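PDB 6WG5: ectonucleoside triphosphate diphosphohydrolase 4 from Homo sapiens, which belongs to the GDA1/CD39 family of nucleoside phosphatases, whose fold is related to that of the actin-like ATPases. Local coordinates for residues S379-F384 with V461-L466; Y401-F406 with W448-F453. One frame throughout, in Å; residues are numbered along the deposited sequence.

Contact 1 of 2, residues S379-F384 with V461-L466; sequences SEFYGF and VNYKSL
Phe381 and Leu466 form a parallel beta bridge with their CA atoms 4.9 Å apart, joining strand 381-385 to the short strand 466-468, an outermost strand of a mixed six-stranded sheet. The amide N of Phe381 gives a nearly straight hydrogen bond of 3.0 Å to the carbonyl O of Ser465, with an N-H...O angle of 170°. One residue on, Leu466 CA makes a CA-H...O contact of 3.4 Å with Phe381 O, and the backbone bonds of Phe381 and Gly383 with Lys467 carry the parallel pairing onward.

This is the tight, buried side. Leu466 CD1 packs 4.0 Å from Phe381 CB and 3.8 Å from the N of Gly383, where no side chain intervenes. The Leu466 branch is carried there with CG anti to the backbone N (chi1 172°), and Phe453 of helix 436-456 touches the same leucine.

Toward Ser379, Glu380 and Ser465, which are partly exposed, the contact turns polar. Buried Tyr463 reaches in with its OH, which lies in the plane of the Phe381 ring, at its edge, 3.5 Å from CD2; the two side chains cross at about a right angle. Glu380 turns its carboxylate away to salt bridges with Arg189 and Arg218. Ser379 OG is hydrogen-bonded to Tyr463 OH at 2.7 Å and also to Phe376 O, so two bonds anchor the serine hydroxyl, one to the 461-466 loop and one to the chain just before it.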
loop_
_atom_site.group_PDB
_atom_site.type_symbol
_atom_site.label_atom_id
_atom_site.label_comp_id
_atom_site.label_asym_id
_atom_site.label_seq_id
_atom_site.Cartn_x
_atom_site.Cartn_y
_atom_site.Cartn_z
ATOM N N SER A 379 0.577 -1.368 -19.393
ATOM C CA SER A 379 0.409 -1.359 -17.946
ATOM C C SER A 379 0.867 -0.012 -17.404
ATOM O O SER A 379 1.474 0.795 -18.115
ATOM C CB SER A 379 1.190 -2.500 -17.290
ATOM O OG SER A 379 2.586 -2.290 -17.402
ATOM N N GLU A 380 0.559 0.222 -16.130
ATOM C CA GLU A 380 1.015 1.411 -15.422
ATOM C C GLU A 380 1.044 1.101 -13.933
ATOM O O GLU A 380 0.239 0.308 -13.435
ATOM C CB GLU A 380 0.120 2.625 -15.703
ATOM C CG GLU A 380 -1.326 2.451 -15.268
ATOM C CD GLU A 380 -2.200 3.629 -15.659
ATOM O OE1 GLU A 380 -1.881 4.768 -15.253
ATOM O OE2 GLU A 380 -3.204 3.415 -16.376
ATOM N N PHE A 381 1.983 1.732 -13.231
ATOM C CA PHE A 381 2.166 1.518 -11.803
ATOM C C PHE A 381 2.410 2.849 -11.112
ATOM O O PHE A 381 2.976 3.777 -11.695
ATOM C CB PHE A 381 3.348 0.583 -11.511
ATOM C CG PHE A 381 3.034 -0.874 -11.686
ATOM C CD1 PHE A 381 2.795 -1.680 -10.584
ATOM C CD2 PHE A 381 2.983 -1.440 -12.948
ATOM C CE1 PHE A 381 2.511 -3.025 -10.738
ATOM C CE2 PHE A 381 2.699 -2.784 -13.109
ATOM C CZ PHE A 381 2.462 -3.577 -12.002
ATOM N N TYR A 382 1.977 2.929 -9.857
ATOM C CA TYR A 382 2.357 4.003 -8.952
ATOM C C TYR A 382 3.368 3.471 -7.946
ATOM O O TYR A 382 3.237 2.341 -7.461
ATOM C CB TYR A 382 1.142 4.570 -8.212
ATOM C CG TYR A 382 0.357 5.592 -9.000
ATOM C CD1 TYR A 382 0.391 6.937 -8.657
ATOM C CD2 TYR A 382 -0.419 5.212 -10.085
ATOM C CE1 TYR A 382 -0.329 7.875 -9.374
ATOM C CE2 TYR A 382 -1.139 6.144 -10.809
ATOM C CZ TYR A 382 -1.091 7.473 -10.450
ATOM O OH TYR A 382 -1.809 8.401 -11.171
ATOM N N GLY A 383 4.376 4.283 -7.638
ATOM C CA GLY A 383 5.396 3.935 -6.663
ATOM C C GLY A 383 5.284 4.833 -5.442
ATOM O O GLY A 383 5.303 6.059 -5.559
ATOM N N PHE A 384 5.167 4.206 -4.277
ATOM C CA PHE A 384 4.964 4.918 -3.025
ATOM C C PHE A 384 6.147 4.695 -2.089
ATOM O O PHE A 384 7.013 3.851 -2.327
ATOM C CB PHE A 384 3.664 4.472 -2.348
ATOM C CG PHE A 384 2.430 4.816 -3.130
ATOM C CD1 PHE A 384 1.932 6.109 -3.129
ATOM C CD2 PHE A 384 1.764 3.849 -3.863
ATOM C CE1 PHE A 384 0.795 6.430 -3.848
ATOM C CE2 PHE A 384 0.631 4.164 -4.581
ATOM C CZ PHE A 384 0.145 5.456 -4.574
ATOM N N VAL A 461 14.149 -1.825 -18.295
ATOM C CA VAL A 461 14.897 -0.601 -18.018
ATOM C C VAL A 461 14.228 0.589 -18.694
ATOM O O VAL A 461 14.205 1.701 -18.151
ATOM C CB VAL A 461 16.361 -0.758 -18.467
ATOM C CG1 VAL A 461 17.104 0.571 -18.368
ATOM C CG2 VAL A 461 17.052 -1.820 -17.625
ATOM N N ASN A 462 13.673 0.374 -19.881
ATOM C CA ASN A 462 12.999 1.426 -20.625
ATOM C C ASN A 462 11.554 1.637 -20.185
ATOM O O ASN A 462 10.824 2.360 -20.868
ATOM C CB ASN A 462 13.032 1.108 -22.122
ATOM C CG ASN A 462 12.337 -0.199 -22.451
ATOM O OD1 ASN A 462 12.610 -1.231 -21.838
ATOM N ND2 ASN A 462 11.425 -0.159 -23.414
ATOM N N TYR A 463 11.125 1.038 -19.077
ATOM C CA TYR A 463 9.739 1.176 -18.642
ATOM C C TYR A 463 9.390 2.646 -18.447
ATOM O O TYR A 463 10.099 3.379 -17.752
ATOM C CB TYR A 463 9.511 0.396 -17.347
ATOM C CG TYR A 463 8.051 0.192 -17.006
ATOM C CD1 TYR A 463 7.477 0.823 -15.912
ATOM C CD2 TYR A 463 7.245 -0.630 -17.785
ATOM C CE1 TYR A 463 6.143 0.640 -15.599
ATOM C CE2 TYR A 463 5.911 -0.819 -17.482
ATOM C CZ TYR A 463 5.366 -0.184 -16.386
ATOM O OH TYR A 463 4.038 -0.369 -16.080
ATOM N N LYS A 464 8.288 3.076 -19.061
ATOM C CA LYS A 464 7.903 4.481 -19.072
ATOM C C LYS A 464 6.631 4.768 -18.289
ATOM O O LYS A 464 6.196 5.924 -18.259
ATOM C CB LYS A 464 7.720 4.967 -20.519
ATOM C CG LYS A 464 8.985 4.933 -21.368
ATOM C CD LYS A 464 10.022 5.950 -20.892
ATOM C CE LYS A 464 11.444 5.524 -21.243
ATOM N NZ LYS A 464 12.292 5.392 -20.021
ATOM N N SER A 465 6.032 3.766 -17.643
ATOM C CA SER A 465 4.707 3.910 -17.052
ATOM C C SER A 465 4.717 3.814 -15.529
ATOM O O SER A 465 3.683 3.507 -14.928
ATOM C CB SER A 465 3.766 2.862 -17.640
ATOM O OG SER A 465 3.786 2.914 -19.053
ATOM N N LEU A 466 5.854 4.070 -14.890
ATOM C CA LEU A 466 5.924 4.161 -13.436
ATOM C C LEU A 466 5.870 5.623 -13.023
ATOM O O LEU A 466 6.606 6.454 -13.565
ATOM C CB LEU A 466 7.202 3.518 -12.892
ATOM C CG LEU A 466 7.432 3.738 -11.390
ATOM C CD1 LEU A 466 6.358 3.031 -10.577
ATOM C CD2 LEU A 466 8.817 3.281 -10.961
#

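Contact 2 of 2, residues Y401-F406 with W448-F453; sequences YNAAKF and WMFEVF
An aromatic, apolar contact with no hydrogen bond across it sets the first turn of helix 403-414, and Tyr401 just ahead of its N-cap, against helix 436-456; all six touching residues are buried. Tyr401 is its centre. The edge of Phe453 is directed at the Tyr401 face in an offset edge-to-face pair, centroids 5.6 Å apart and planes at 76°. Met449 CE approaches the same ring obliquely, 4.0 Å from Tyr401 CE1. Across the Phe450 side chain at about a right angle, Tyr401 brings its OH to 3.3 Å from Phe450 CD1, and His454, one turn of helix beyond Phe450, holds that hydroxyl in a hydrogen bond.

Asn402 is the N-cap of helix 403-414: its OD1 accepts from Lys405 N at 2.9 Å, in the carbonyl plane, which caps the first turn. From that turn Phe406 reaches the other helix with CG anti to its own amide nitrogen (chi1 169°). Met449 CE lies over one face of the Phe406 ring, and the sulfur, 5.2 Å from the centroid and 37° off the normal, makes this a Met-aromatic contact. At the ring edge, Phe450 CD1 comes within 4.0 Å of Phe406 CD2, while Ala403 CB meets the edge of Phe450.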
loop_
_atom_site.group_PDB
_atom_site.type_symbol
_atom_site.label_atom_id
_atom_site.label_comp_id
_atom_site.label_asym_id
_atom_site.label_seq_id
_atom_site.Cartn_x
_atom_site.Cartn_y
_atom_site.Cartn_z
ATOM N N TYR A 401 8.909 8.185 -13.663
ATOM C CA TYR A 401 10.223 7.578 -13.527
ATOM C C TYR A 401 10.885 7.408 -14.887
ATOM O O TYR A 401 10.231 7.065 -15.876
ATOM C CB TYR A 401 10.093 6.222 -12.833
ATOM C CG TYR A 401 11.366 5.414 -12.782
ATOM C CD1 TYR A 401 12.333 5.670 -11.820
ATOM C CD2 TYR A 401 11.594 4.383 -13.683
ATOM C CE1 TYR A 401 13.493 4.930 -11.761
ATOM C CE2 TYR A 401 12.756 3.636 -13.632
ATOM C CZ TYR A 401 13.700 3.914 -12.669
ATOM O OH TYR A 401 14.857 3.177 -12.606
ATOM N N ASN A 402 12.192 7.658 -14.932
ATOM C CA ASN A 402 12.998 7.437 -16.130
ATOM C C ASN A 402 14.340 6.878 -15.681
ATOM O O ASN A 402 15.111 7.572 -15.011
ATOM C CB ASN A 402 13.180 8.728 -16.926
ATOM C CG ASN A 402 14.042 8.534 -18.157
ATOM O OD1 ASN A 402 15.269 8.538 -18.075
ATOM N ND2 ASN A 402 13.403 8.363 -19.308
ATOM N N ALA A 403 14.619 5.626 -16.050
ATOM C CA ALA A 403 15.807 4.945 -15.545
ATOM C C ALA A 403 17.074 5.734 -15.854
ATOM O O ALA A 403 17.904 5.968 -14.969
ATOM C CB ALA A 403 15.893 3.538 -16.135
ATOM N N ALA A 404 17.241 6.151 -17.110
ATOM C CA ALA A 404 18.457 6.863 -17.496
ATOM C C ALA A 404 18.661 8.105 -16.639
ATOM O O ALA A 404 19.747 8.323 -16.090
ATOM C CB ALA A 404 18.401 7.236 -18.978
ATOM N N LYS A 405 17.624 8.936 -16.514
ATOM C CA LYS A 405 17.746 10.154 -15.722
ATOM C C LYS A 405 17.971 9.845 -14.251
ATOM O O LYS A 405 18.667 10.597 -13.559
ATOM C CB LYS A 405 16.495 11.015 -15.885
ATOM C CG LYS A 405 16.294 11.572 -17.282
ATOM C CD LYS A 405 14.963 12.292 -17.383
ATOM C CE LYS A 405 14.785 12.964 -18.729
ATOM N NZ LYS A 405 13.494 13.701 -18.791
ATOM N N PHE A 406 17.393 8.751 -13.755
ATOM C CA PHE A 406 17.533 8.412 -12.344
ATOM C C PHE A 406 18.931 7.888 -12.041
ATOM O O PHE A 406 19.585 8.347 -11.095
ATOM C CB PHE A 406 16.471 7.386 -11.950
ATOM C CG PHE A 406 16.691 6.779 -10.595
ATOM C CD1 PHE A 406 16.308 7.455 -9.450
ATOM C CD2 PHE A 406 17.278 5.533 -10.469
ATOM C CE1 PHE A 406 16.510 6.900 -8.204
ATOM C CE2 PHE A 406 17.482 4.973 -9.224
ATOM C CZ PHE A 406 17.098 5.657 -8.090
ATOM N N TRP A 448 19.035 -0.081 -4.112
ATOM C CA TRP A 448 18.092 -1.137 -3.764
ATOM C C TRP A 448 16.769 -0.937 -4.492
ATOM O O TRP A 448 16.208 -1.882 -5.060
ATOM C CB TRP A 448 17.889 -1.160 -2.249
ATOM C CG TRP A 448 16.930 -2.205 -1.777
ATOM C CD1 TRP A 448 15.679 -1.999 -1.273
ATOM C CD2 TRP A 448 17.143 -3.621 -1.758
ATOM N NE1 TRP A 448 15.101 -3.201 -0.936
ATOM C CE2 TRP A 448 15.977 -4.211 -1.226
ATOM C CE3 TRP A 448 18.205 -4.447 -2.137
ATOM C CZ2 TRP A 448 15.842 -5.587 -1.070
ATOM C CZ3 TRP A 448 18.071 -5.815 -1.976
ATOM C CH2 TRP A 448 16.897 -6.371 -1.449
ATOM N N MET A 449 16.262 0.296 -4.496
ATOM C CA MET A 449 15.049 0.604 -5.249
ATOM C C MET A 449 15.203 0.204 -6.710
ATOM O O MET A 449 14.317 -0.428 -7.294
ATOM C CB MET A 449 14.737 2.098 -5.133
ATOM C CG MET A 449 13.316 2.477 -5.511
ATOM S SD MET A 449 13.229 4.014 -6.458
ATOM C CE MET A 449 13.598 3.405 -8.100
ATOM N N PHE A 450 16.337 0.564 -7.315
ATOM C CA PHE A 450 16.547 0.298 -8.733
ATOM C C PHE A 450 16.566 -1.198 -9.021
ATOM O O PHE A 450 16.000 -1.653 -10.023
ATOM C CB PHE A 450 17.853 0.949 -9.188
ATOM C CG PHE A 450 18.127 0.799 -10.657
ATOM C CD1 PHE A 450 17.688 1.752 -11.557
ATOM C CD2 PHE A 450 18.827 -0.295 -11.136
ATOM C CE1 PHE A 450 17.939 1.616 -12.909
ATOM C CE2 PHE A 450 19.081 -0.437 -12.486
ATOM C CZ PHE A 450 18.637 0.521 -13.374
ATOM N N GLU A 451 17.214 -1.979 -8.154
ATOM C CA GLU A 451 17.374 -3.407 -8.403
ATOM C C GLU A 451 16.094 -4.180 -8.109
ATOM O O GLU A 451 15.708 -5.057 -8.888
ATOM C CB GLU A 451 18.529 -3.956 -7.566
ATOM C CG GLU A 451 19.899 -3.547 -8.074
ATOM C CD GLU A 451 20.207 -4.131 -9.438
ATOM O OE1 GLU A 451 19.613 -5.171 -9.786
ATOM O OE2 GLU A 451 21.036 -3.552 -10.169
ATOM N N VAL A 452 15.437 -3.889 -6.985
ATOM C CA VAL A 452 14.146 -4.508 -6.694
ATOM C C VAL A 452 13.196 -4.315 -7.867
ATOM O O VAL A 452 12.472 -5.236 -8.263
ATOM C CB VAL A 452 13.562 -3.925 -5.392
ATOM C CG1 VAL A 452 12.130 -4.405 -5.165
ATOM C CG2 VAL A 452 14.436 -4.300 -4.211
ATOM N N PHE A 453 13.196 -3.116 -8.446
ATOM C CA PHE A 453 12.262 -2.796 -9.519
ATOM C C PHE A 453 12.622 -3.531 -10.805
ATOM O O PHE A 453 11.791 -4.244 -11.378
ATOM C CB PHE A 453 12.248 -1.281 -9.738
ATOM C CG PHE A 453 11.237 -0.810 -10.748
ATOM C CD1 PHE A 453 9.881 -0.993 -10.532
ATOM C CD2 PHE A 453 11.645 -0.154 -11.897
ATOM C CE1 PHE A 453 8.951 -0.550 -11.456
ATOM C CE2 PHE A 453 10.721 0.293 -12.824
ATOM C CZ PHE A 453 9.373 0.096 -12.602
#

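In the fold
The centres of the two contacts lie 10 Å apart, on the same side of the chain's centre. Along the chain the order is 379-384, 401-406, 448-453, 461-466, so contact 2 is formed within the largely helical connection that separates the two segments of contact 1. The two contacts touch directly. Leu466 O lies 2.9 Å from Tyr401 N, a probable hydrogen bond that ties the lead-in of helix 403-414 to edge strand 466-468. Leu466 CD2 packs 3.6 Å from Phe453 CZ, which sets helix 436-456 against the same strand; the helix also packs on strand 221-225, through Phe453 on Leu223. Sheet and helices thus meet in one buried core.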